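Local atomic coordinates of LPXTG cell wall surface protein (PDB entry 7AVH), a protein that probably acts as a cell-wall-anchored streptococcal adhesin, its tandem SHIRT repeats forming a stalk whose length is thought to regulate interactions at the bacterial surface. Residues T85-H90 with G153-F158; S59-S64 with H73-W78; K22-A27 with P43-V48. All blocks are in the same frame, centred on the assembly; numbering follows the deposited sequence.

Interaction 1: T85-H90 with G153-F158; sequences TYKATH and GADAHF
Y86 and K87 meet G153 to D155 where two strands of the second SHIRT domain of this chain, a family of the ubiquitin clan, come together as a parallel pair. Strand 85-90 pairs with 156-158 through A88-A156, T89-H157 and H90-F158, their axes 4.6 Å apart. The tyrosine can be followed outward from the backbone. Y86 CB sits 3.5 Å from D155 OD1, and that oxygen lies near the ring plane, at its edge. CD1 packs on the carbonyl carbon of A154, CE1 reaches the peptide between G153 and A154, and CZ and OH end over G153. The G153-A154 peptide thus supplies the surface under one ring face, with A154 N offset toward the rim; glycine suits position 153 because its backbone has positive phi. D155 suits the start of the pairing because its carboxylate stands in for a backbone carbonyl: K87 N donates to D155 OD1 over 2.8 Å, from above the carboxylate plane. Regular bonds follow, from A156 N to K87 O, from T89 N to A156 O (2.9 Å) and from F158 N to T89 O. The small side chains of A88 and A156 share one face of the sheet with H90 and F158, and the F158 ring turns an edge toward A88 CB. H90 sends NE2 to T125 N. The opposite face carries T89 and H157. H157 turns its CG away from the backbone N (chi1 -174°), bringing the imidazole beside T89, while its NE2 bonds to E91. T89 OG1 and H157 ND1 share a hydrogen bond of 2.7 Å.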
loop_
_atom_site.group_PDB
_atom_site.type_symbol
_atom_site.label_atom_id
_atom_site.label_comp_id
_atom_site.label_asym_id
_atom_site.label_seq_id
_atom_site.Cartn_x
_atom_site.Cartn_y
_atom_site.Cartn_z
ATOM N N THR A 85 3.285 -2.023 -3.341
ATOM C CA THR A 85 4.236 -0.885 -3.135
ATOM C C THR A 85 5.656 -1.325 -3.439
ATOM O O THR A 85 5.963 -2.492 -3.547
ATOM C CB THR A 85 4.118 -0.339 -1.713
ATOM O OG1 THR A 85 4.356 -1.401 -0.790
ATOM C CG2 THR A 85 2.729 0.231 -1.455
ATOM N N TYR A 86 6.544 -0.341 -3.452
ATOM C CA TYR A 86 7.956 -0.527 -3.871
ATOM C C TYR A 86 8.855 0.136 -2.834
ATOM O O TYR A 86 8.385 0.864 -1.952
ATOM C CB TYR A 86 8.109 0.005 -5.279
ATOM C CG TYR A 86 7.277 -0.757 -6.278
ATOM C CD1 TYR A 86 7.703 -1.960 -6.789
ATOM C CD2 TYR A 86 6.022 -0.353 -6.629
ATOM C CE1 TYR A 86 6.937 -2.713 -7.645
ATOM C CE2 TYR A 86 5.192 -1.151 -7.452
ATOM C CZ TYR A 86 5.667 -2.317 -7.986
ATOM O OH TYR A 86 4.888 -3.121 -8.803
ATOM N N LYS A 87 10.147 -0.078 -3.057
ATOM C CA LYS A 87 11.202 0.474 -2.185
ATOM C C LYS A 87 12.082 1.424 -2.993
ATOM O O LYS A 87 12.182 1.347 -4.188
ATOM C CB LYS A 87 12.075 -0.664 -1.619
ATOM C CG LYS A 87 11.295 -1.623 -0.748
ATOM C CD LYS A 87 12.219 -2.642 -0.068
ATOM C CE LYS A 87 11.419 -3.636 0.750
ATOM N NZ LYS A 87 12.262 -4.717 1.311
ATOM N N ALA A 88 12.766 2.263 -2.230
ATOM C CA ALA A 88 13.903 3.032 -2.762
ATOM C C ALA A 88 15.121 2.729 -1.933
ATOM O O ALA A 88 15.089 2.876 -0.736
ATOM C CB ALA A 88 13.601 4.505 -2.734
ATOM N N THR A 89 16.172 2.229 -2.620
ATOM C CA THR A 89 17.403 1.831 -1.957
ATOM C C THR A 89 18.539 2.789 -2.348
ATOM O O THR A 89 18.410 3.569 -3.289
ATOM C CB THR A 89 17.687 0.373 -2.390
ATOM O OG1 THR A 89 17.807 0.315 -3.811
ATOM C CG2 THR A 89 16.519 -0.562 -1.988
ATOM N N HIS A 90 19.632 2.589 -1.610
ATOM C CA HIS A 90 20.811 3.477 -1.743
ATOM C C HIS A 90 22.013 2.609 -1.861
ATOM O O HIS A 90 22.156 1.538 -1.295
ATOM C CB HIS A 90 20.885 4.377 -0.483
ATOM C CG HIS A 90 19.678 5.200 -0.195
ATOM N ND1 HIS A 90 18.540 4.663 0.417
ATOM C CD2 HIS A 90 19.392 6.493 -0.407
ATOM C CE1 HIS A 90 17.665 5.630 0.546
ATOM N NE2 HIS A 90 18.097 6.775 0.023
ATOM N N GLY A 153 6.514 0.830 -11.395
ATOM C CA GLY A 153 6.391 -0.620 -11.389
ATOM C C GLY A 153 7.668 -1.361 -11.032
ATOM O O GLY A 153 7.851 -2.511 -11.445
ATOM N N ALA A 154 8.573 -0.696 -10.308
ATOM C CA ALA A 154 9.789 -1.348 -9.850
ATOM C C ALA A 154 10.401 -0.549 -8.703
ATOM O O ALA A 154 10.217 0.686 -8.616
ATOM C CB ALA A 154 10.825 -1.513 -10.986
ATOM N N ASP A 155 11.195 -1.208 -7.899
ATOM C CA ASP A 155 11.978 -0.510 -6.874
ATOM C C ASP A 155 12.975 0.482 -7.553
ATOM O O ASP A 155 13.411 0.225 -8.697
ATOM C CB ASP A 155 12.803 -1.552 -6.125
ATOM C CG ASP A 155 11.978 -2.538 -5.279
ATOM O OD1 ASP A 155 10.845 -2.150 -4.867
ATOM O OD2 ASP A 155 12.516 -3.683 -5.016
ATOM N N ALA A 156 13.197 1.596 -6.861
ATOM C CA ALA A 156 14.205 2.572 -7.287
ATOM C C ALA A 156 15.500 2.372 -6.532
ATOM O O ALA A 156 15.532 1.801 -5.421
ATOM C CB ALA A 156 13.689 3.979 -7.057
ATOM N N HIS A 157 16.573 2.917 -7.135
ATOM C CA HIS A 157 17.907 2.788 -6.552
ATOM C C HIS A 157 18.694 4.078 -6.838
ATOM O O HIS A 157 18.684 4.526 -7.971
ATOM C CB HIS A 157 18.628 1.570 -7.154
ATOM C CG HIS A 157 19.943 1.267 -6.520
ATOM N ND1 HIS A 157 20.031 0.806 -5.231
ATOM C CD2 HIS A 157 21.243 1.338 -7.026
ATOM C CE1 HIS A 157 21.343 0.592 -4.940
ATOM N NE2 HIS A 157 22.069 0.882 -6.055
ATOM N N PHE A 158 19.302 4.584 -5.778
ATOM C CA PHE A 158 20.076 5.845 -5.891
ATOM C C PHE A 158 21.525 5.549 -5.509
ATOM O O PHE A 158 21.797 4.934 -4.487
ATOM C CB PHE A 158 19.506 6.854 -4.900
ATOM C CG PHE A 158 18.100 7.272 -5.262
ATOM C CD1 PHE A 158 17.881 8.184 -6.260
ATOM C CD2 PHE A 158 16.996 6.755 -4.581
ATOM C CE1 PHE A 158 16.616 8.654 -6.575
ATOM C CE2 PHE A 158 15.732 7.184 -4.931
ATOM C CZ PHE A 158 15.547 8.112 -5.915
#

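Interaction 2: S59-S64 with H73-W78; sequences SYDKTS and HFVGTW
D61 grips V75 at two points, so the chain leaving strand 53-60 stays attached to strand 72-94 after regular pairing has ended. D61 N donates to V75 O in a bent bond (135° at the hydrogen), and V75 N returns a nearly straight one to D61 OD1 at 2.9 Å, meeting the carboxylate from above its plane. The aspartate's CG lies between its own N and carbonyl carbon (chi1 62°), which folds the acid back against the neighbouring strand. Before it, Y60 and G76 form an antiparallel non-hydrogen-bonded pair with CA atoms only 4.0 Å apart. Glycine is needed here: a CB on G76 would collide with the tyrosine ring, whose CD1 lies 3.5 Å from G76 CA. T77 N donates to S59 O. F74 CB packs 3.8 Å from Y60 CD1, F74 CD1 lies 3.6 Å from K62 O, and the phenyl edge faces S64 C.

Further out, K62, in one of two conformers, brings NZ near D61 OD2 and H73 O, contacts that are weak. A water donates to these same two oxygens. F74 also packs on P40, Y60 meets F57 edge to face, and H73 is tied to T5 and E7 on strand 2-10. This is an antiparallel pairing of two inner strands of the mixed sheet, in the first SHIRT domain of this chain, continued past the strand end by an aspartate that mimics a backbone acceptor.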
loop_
_atom_site.group_PDB
_atom_site.type_symbol
_atom_site.label_atom_id
_atom_site.label_comp_id
_atom_site.label_asym_id
_atom_site.label_seq_id
_atom_site.Cartn_x
_atom_site.Cartn_y
_atom_site.Cartn_z
ATOM N N SER A 59 -18.213 -11.396 4.074
ATOM C CA SER A 59 -19.419 -12.149 4.443
ATOM C C SER A 59 -20.465 -11.158 4.826
ATOM O O SER A 59 -20.209 -9.961 5.062
ATOM C CB SER A 59 -19.152 -13.056 5.617
ATOM O OG SER A 59 -18.819 -12.331 6.792
ATOM N N TYR A 60 -21.691 -11.693 4.959
ATOM C CA TYR A 60 -22.757 -10.969 5.658
ATOM C C TYR A 60 -22.612 -11.208 7.182
ATOM O O TYR A 60 -22.069 -12.234 7.615
ATOM C CB TYR A 60 -24.120 -11.442 5.126
ATOM C CG TYR A 60 -24.373 -10.978 3.701
ATOM C CD1 TYR A 60 -24.731 -9.665 3.471
ATOM C CD2 TYR A 60 -24.211 -11.820 2.631
ATOM C CE1 TYR A 60 -24.895 -9.199 2.198
ATOM C CE2 TYR A 60 -24.417 -11.380 1.329
ATOM C CZ TYR A 60 -24.777 -10.056 1.109
ATOM O OH TYR A 60 -24.965 -9.578 -0.166
ATOM N N ASP A 61 -23.262 -10.327 7.916
ATOM C CA ASP A 61 -23.248 -10.364 9.373
ATOM C C ASP A 61 -23.929 -11.616 9.941
ATOM O O ASP A 61 -23.615 -12.050 11.053
ATOM C CB ASP A 61 -23.851 -9.064 9.906
ATOM C CG ASP A 61 -25.295 -8.739 9.567
ATOM O OD1 ASP A 61 -25.774 -9.101 8.478
ATOM O OD2 ASP A 61 -25.870 -7.996 10.362
ATOM N N LYS A 62 -24.930 -12.061 9.200
ATOM C CA LYS A 62 -25.790 -13.229 9.529
ATOM C C LYS A 62 -25.878 -14.076 8.255
ATOM O O LYS A 62 -26.047 -13.482 7.174
ATOM C CB LYS A 62 -27.163 -12.707 9.967
ATOM C CG LYS A 62 -27.179 -12.035 11.344
ATOM C CD LYS A 62 -28.541 -11.571 11.766
ATOM C CE LYS A 62 -28.717 -10.092 11.504
ATOM N NZ LYS A 62 -28.654 -9.765 10.057
ATOM N N THR A 63 -25.737 -15.353 8.334
ATOM C CA THR A 63 -25.898 -16.095 7.063
ATOM C C THR A 63 -27.369 -16.482 6.843
ATOM O O THR A 63 -27.675 -16.936 5.741
ATOM C CB THR A 63 -24.894 -17.214 6.955
ATOM O OG1 THR A 63 -25.139 -18.000 8.090
ATOM C CG2 THR A 63 -23.438 -16.782 7.001
ATOM N N SER A 64 -28.238 -16.223 7.795
ATOM C CA SER A 64 -29.677 -16.416 7.651
ATOM C C SER A 64 -30.352 -15.737 8.805
ATOM O O SER A 64 -29.728 -15.483 9.810
ATOM C CB SER A 64 -30.005 -17.863 7.567
ATOM O OG SER A 64 -29.685 -18.464 8.800
ATOM N N HIS A 73 -32.778 -7.582 7.196
ATOM C CA HIS A 73 -31.718 -6.735 6.617
ATOM C C HIS A 73 -30.375 -7.414 6.880
ATOM O O HIS A 73 -30.100 -7.818 8.024
ATOM C CB HIS A 73 -31.768 -5.334 7.209
ATOM C CG HIS A 73 -30.830 -4.358 6.587
ATOM N ND1 HIS A 73 -30.984 -3.939 5.281
ATOM C CD2 HIS A 73 -29.735 -3.734 7.111
ATOM C CE1 HIS A 73 -30.047 -3.038 4.999
ATOM N NE2 HIS A 73 -29.295 -2.901 6.101
ATOM N N PHE A 74 -29.548 -7.505 5.860
ATOM C CA PHE A 74 -28.257 -8.180 5.933
ATOM C C PHE A 74 -27.144 -7.166 5.532
ATOM O O PHE A 74 -27.281 -6.514 4.514
ATOM C CB PHE A 74 -28.212 -9.335 4.929
ATOM C CG PHE A 74 -29.185 -10.449 5.318
ATOM C CD1 PHE A 74 -28.862 -11.354 6.291
ATOM C CD2 PHE A 74 -30.440 -10.522 4.749
ATOM C CE1 PHE A 74 -29.730 -12.382 6.674
ATOM C CE2 PHE A 74 -31.314 -11.521 5.156
ATOM C CZ PHE A 74 -30.963 -12.415 6.098
ATOM N N VAL A 75 -26.119 -7.134 6.347
ATOM C CA VAL A 75 -25.000 -6.195 6.158
ATOM C C VAL A 75 -23.751 -7.019 5.687
ATOM O O VAL A 75 -23.285 -7.848 6.427
ATOM C CB VAL A 75 -24.694 -5.443 7.454
ATOM C CG1 VAL A 75 -23.522 -4.478 7.174
ATOM C CG2 VAL A 75 -25.882 -4.678 7.959
ATOM N N GLY A 76 -23.270 -6.661 4.482
ATOM C CA GLY A 76 -22.136 -7.387 3.928
ATOM C C GLY A 76 -20.862 -6.496 4.013
ATOM O O GLY A 76 -20.924 -5.318 3.610
ATOM N N THR A 77 -19.804 -7.111 4.478
ATOM C CA THR A 77 -18.505 -6.398 4.645
ATOM C C THR A 77 -17.562 -6.759 3.524
ATOM O O THR A 77 -17.393 -7.923 3.221
ATOM C CB THR A 77 -17.951 -6.711 6.024
ATOM O OG1 THR A 77 -18.808 -6.197 7.040
ATOM C CG2 THR A 77 -16.609 -6.090 6.247
ATOM N N TRP A 78 -16.923 -5.682 2.968
ATOM C CA TRP A 78 -15.788 -5.829 2.025
ATOM C C TRP A 78 -14.536 -5.294 2.723
ATOM O O TRP A 78 -14.604 -4.288 3.387
ATOM C CB TRP A 78 -16.067 -5.015 0.777
ATOM C CG TRP A 78 -17.239 -5.491 -0.034
ATOM C CD1 TRP A 78 -18.580 -5.370 0.292
ATOM C CD2 TRP A 78 -17.176 -6.095 -1.329
ATOM N NE1 TRP A 78 -19.323 -5.858 -0.755
ATOM C CE2 TRP A 78 -18.530 -6.381 -1.737
ATOM C CE3 TRP A 78 -16.131 -6.441 -2.191
ATOM C CZ2 TRP A 78 -18.810 -6.925 -2.955
ATOM C CZ3 TRP A 78 -16.421 -7.032 -3.401
ATOM C CH2 TRP A 78 -17.774 -7.325 -3.756
HETATM O O HOH W 1 -28.418 -7.364 9.939
#

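Interaction 3: K22-A27 with P43-V48; sequences KDLLPA and PSKTEV
L24 lays its isobutyl group against K45 and V48, joining the turn that ends helix 19-22 to the loop that leads into strand 47-50 of the first SHIRT domain of this chain. K22 to L25 form a type I beta turn, with L25 N bonded to K22 O, and L24 occupies its third position, directed at the opposing loop. A branched leucine fits because its two methyl groups can divide the work. L24 CD1 touches V48 CG2 tip to tip at 3.8 Å and also meets CG of K45, whereas CD2 turns toward K45 CE and, in one of the two conformers of S44, toward its OG. This fork follows from a CG anti to the carbonyl carbon (chi1 -60°) and an extended second torsion.

P43 comes next in burial. Its rigid ring fills the side of the loop toward F8, F57 and Y60, and P26 approaches it from the other segment, with P26 CG 4.5 Å from P43 N. K45 follows, contributing its aliphatic part: the chain, extended beyond CG, crosses the leucine at about a right angle. A lysine suits this exposed position, since its methylenes can cover an apolar group while its amine continues past it.

No direct hydrogen bond joins the two segments, and V48 also touches E20 and V21 of helix 19-22. The polar link is made by a single water, which donates to L24 O at 2.6 Å and accepts from S44 N at 2.9 Å.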
loop_
_atom_site.group_PDB
_atom_site.type_symbol
_atom_site.label_atom_id
_atom_site.label_comp_id
_atom_site.label_asym_id
_atom_site.label_seq_id
_atom_site.Cartn_x
_atom_site.Cartn_y
_atom_site.Cartn_z
ATOM N N LYS A 22 -20.370 -0.692 -4.544
ATOM C CA LYS A 22 -21.770 -0.338 -4.279
ATOM C C LYS A 22 -22.636 -0.813 -5.436
ATOM O O LYS A 22 -23.800 -1.237 -5.134
ATOM C CB LYS A 22 -21.880 1.158 -4.029
ATOM C CG LYS A 22 -21.164 1.613 -2.778
ATOM C CD LYS A 22 -21.308 3.105 -2.548
ATOM C CE LYS A 22 -20.504 3.688 -1.443
ATOM N NZ LYS A 22 -20.810 5.147 -1.393
ATOM N N ASP A 23 -22.188 -0.825 -6.642
ATOM C CA ASP A 23 -22.936 -1.248 -7.815
ATOM C C ASP A 23 -23.337 -2.739 -7.713
ATOM O O ASP A 23 -24.275 -3.130 -8.458
ATOM C CB ASP A 23 -22.139 -1.057 -9.117
ATOM C CG ASP A 23 -21.978 0.398 -9.576
ATOM O OD1 ASP A 23 -22.763 1.262 -9.150
ATOM O OD2 ASP A 23 -21.067 0.638 -10.455
ATOM N N LEU A 24 -22.706 -3.526 -6.886
ATOM C CA LEU A 24 -22.934 -4.961 -6.722
ATOM C C LEU A 24 -23.969 -5.250 -5.605
ATOM O O LEU A 24 -24.170 -6.441 -5.328
ATOM C CB LEU A 24 -21.603 -5.684 -6.472
ATOM C CG LEU A 24 -20.562 -5.537 -7.577
ATOM C CD1 LEU A 24 -19.252 -6.087 -7.118
ATOM C CD2 LEU A 24 -21.019 -6.181 -8.872
ATOM N N LEU A 25 -24.507 -4.229 -5.024
ATOM C CA LEU A 25 -25.484 -4.478 -3.929
ATOM C C LEU A 25 -26.678 -5.266 -4.490
ATOM O O LEU A 25 -27.307 -4.859 -5.444
ATOM C CB LEU A 25 -26.002 -3.195 -3.377
ATOM C CG LEU A 25 -26.828 -3.367 -2.097
ATOM C CD1 LEU A 25 -25.970 -3.824 -0.967
ATOM C CD2 LEU A 25 -27.524 -2.066 -1.758
ATOM N N PRO A 26 -27.003 -6.430 -3.863
ATOM C CA PRO A 26 -28.140 -7.207 -4.423
ATOM C C PRO A 26 -29.445 -6.474 -4.265
ATOM O O PRO A 26 -29.674 -5.685 -3.384
ATOM C CB PRO A 26 -28.131 -8.486 -3.547
ATOM C CG PRO A 26 -26.664 -8.624 -3.189
ATOM C CD PRO A 26 -26.302 -7.198 -2.875
ATOM N N ALA A 27 -30.332 -6.849 -5.182
ATOM C CA ALA A 27 -31.723 -6.435 -5.122
ATOM C C ALA A 27 -32.450 -7.020 -3.883
ATOM O O ALA A 27 -32.066 -8.035 -3.337
ATOM C CB ALA A 27 -32.425 -6.946 -6.374
ATOM N N PRO A 43 -23.171 -11.441 -3.507
ATOM C CA PRO A 43 -22.811 -10.536 -4.586
ATOM C C PRO A 43 -22.419 -11.316 -5.866
ATOM O O PRO A 43 -21.937 -12.457 -5.791
ATOM C CB PRO A 43 -21.615 -9.782 -3.966
ATOM C CG PRO A 43 -21.871 -9.858 -2.458
ATOM C CD PRO A 43 -22.338 -11.282 -2.306
ATOM N N SER A 44 -22.712 -10.727 -7.029
ATOM C CA SER A 44 -22.475 -11.416 -8.314
ATOM C C SER A 44 -20.984 -11.652 -8.590
ATOM O O SER A 44 -20.640 -12.577 -9.395
ATOM C CB SER A 44 -23.182 -10.698 -9.418
ATOM O OG SER A 44 -22.690 -9.369 -9.561
ATOM N N LYS A 45 -20.143 -10.874 -7.946
ATOM C CA LYS A 45 -18.670 -11.132 -7.900
ATOM C C LYS A 45 -18.200 -10.678 -6.529
ATOM O O LYS A 45 -18.911 -9.849 -5.923
ATOM C CB LYS A 45 -17.922 -10.528 -9.058
ATOM C CG LYS A 45 -17.950 -9.031 -9.122
ATOM C CD LYS A 45 -17.172 -8.511 -10.304
ATOM C CE LYS A 45 -17.214 -7.006 -10.402
ATOM N NZ LYS A 45 -16.317 -6.499 -11.480
ATOM N N THR A 46 -17.009 -11.179 -6.141
ATOM C CA THR A 46 -16.523 -10.990 -4.759
ATOM C C THR A 46 -15.167 -10.284 -4.716
ATOM O O THR A 46 -14.634 -10.176 -3.666
ATOM C CB THR A 46 -16.482 -12.268 -3.957
ATOM O OG1 THR A 46 -15.709 -13.207 -4.668
ATOM C CG2 THR A 46 -17.885 -12.849 -3.750
ATOM N N GLU A 47 -14.796 -9.752 -5.842
ATOM C CA GLU A 47 -13.491 -9.054 -5.991
ATOM C C GLU A 47 -13.698 -7.863 -6.924
ATOM O O GLU A 47 -14.243 -8.074 -8.005
ATOM C CB GLU A 47 -12.463 -10.030 -6.563
ATOM C CG GLU A 47 -11.034 -9.517 -6.564
ATOM C CD GLU A 47 -10.074 -10.673 -6.782
ATOM O OE1 GLU A 47 -9.096 -10.745 -6.027
ATOM O OE2 GLU A 47 -10.345 -11.528 -7.665
ATOM N N VAL A 48 -13.161 -6.687 -6.539
ATOM C CA VAL A 48 -13.152 -5.496 -7.412
ATOM C C VAL A 48 -11.760 -4.836 -7.292
ATOM O O VAL A 48 -11.391 -4.435 -6.196
ATOM C CB VAL A 48 -14.209 -4.467 -7.011
ATOM C CG1 VAL A 48 -14.143 -3.254 -7.875
ATOM C CG2 VAL A 48 -15.619 -5.039 -7.126
HETATM O O HOH W 2 -24.429 -8.426 -7.020
#

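Overall arrangement
This chain is a two-domain piece of a longer protein: interactions 2 and 3 belong to its first SHIRT domain and interaction 1 to its second. Interactions 2 and 3 touch, with centres 13 Å apart: W78 CH2 packs 3.5 Å from K45 O, and Y60 OH lies 3.6 Å from P26 CG, so the loops of interaction 3 border the aromatic side of interaction 2. Interaction 1 stands apart, its centre 40 Å from that of interaction 2 and 36 Å from that of interaction 3. Strand 72-94, interrupted by a bulge or short loop, supplies both 73-78 and 85-90. Tris molecules, probably from crystallisation, sit near H157 and near S44.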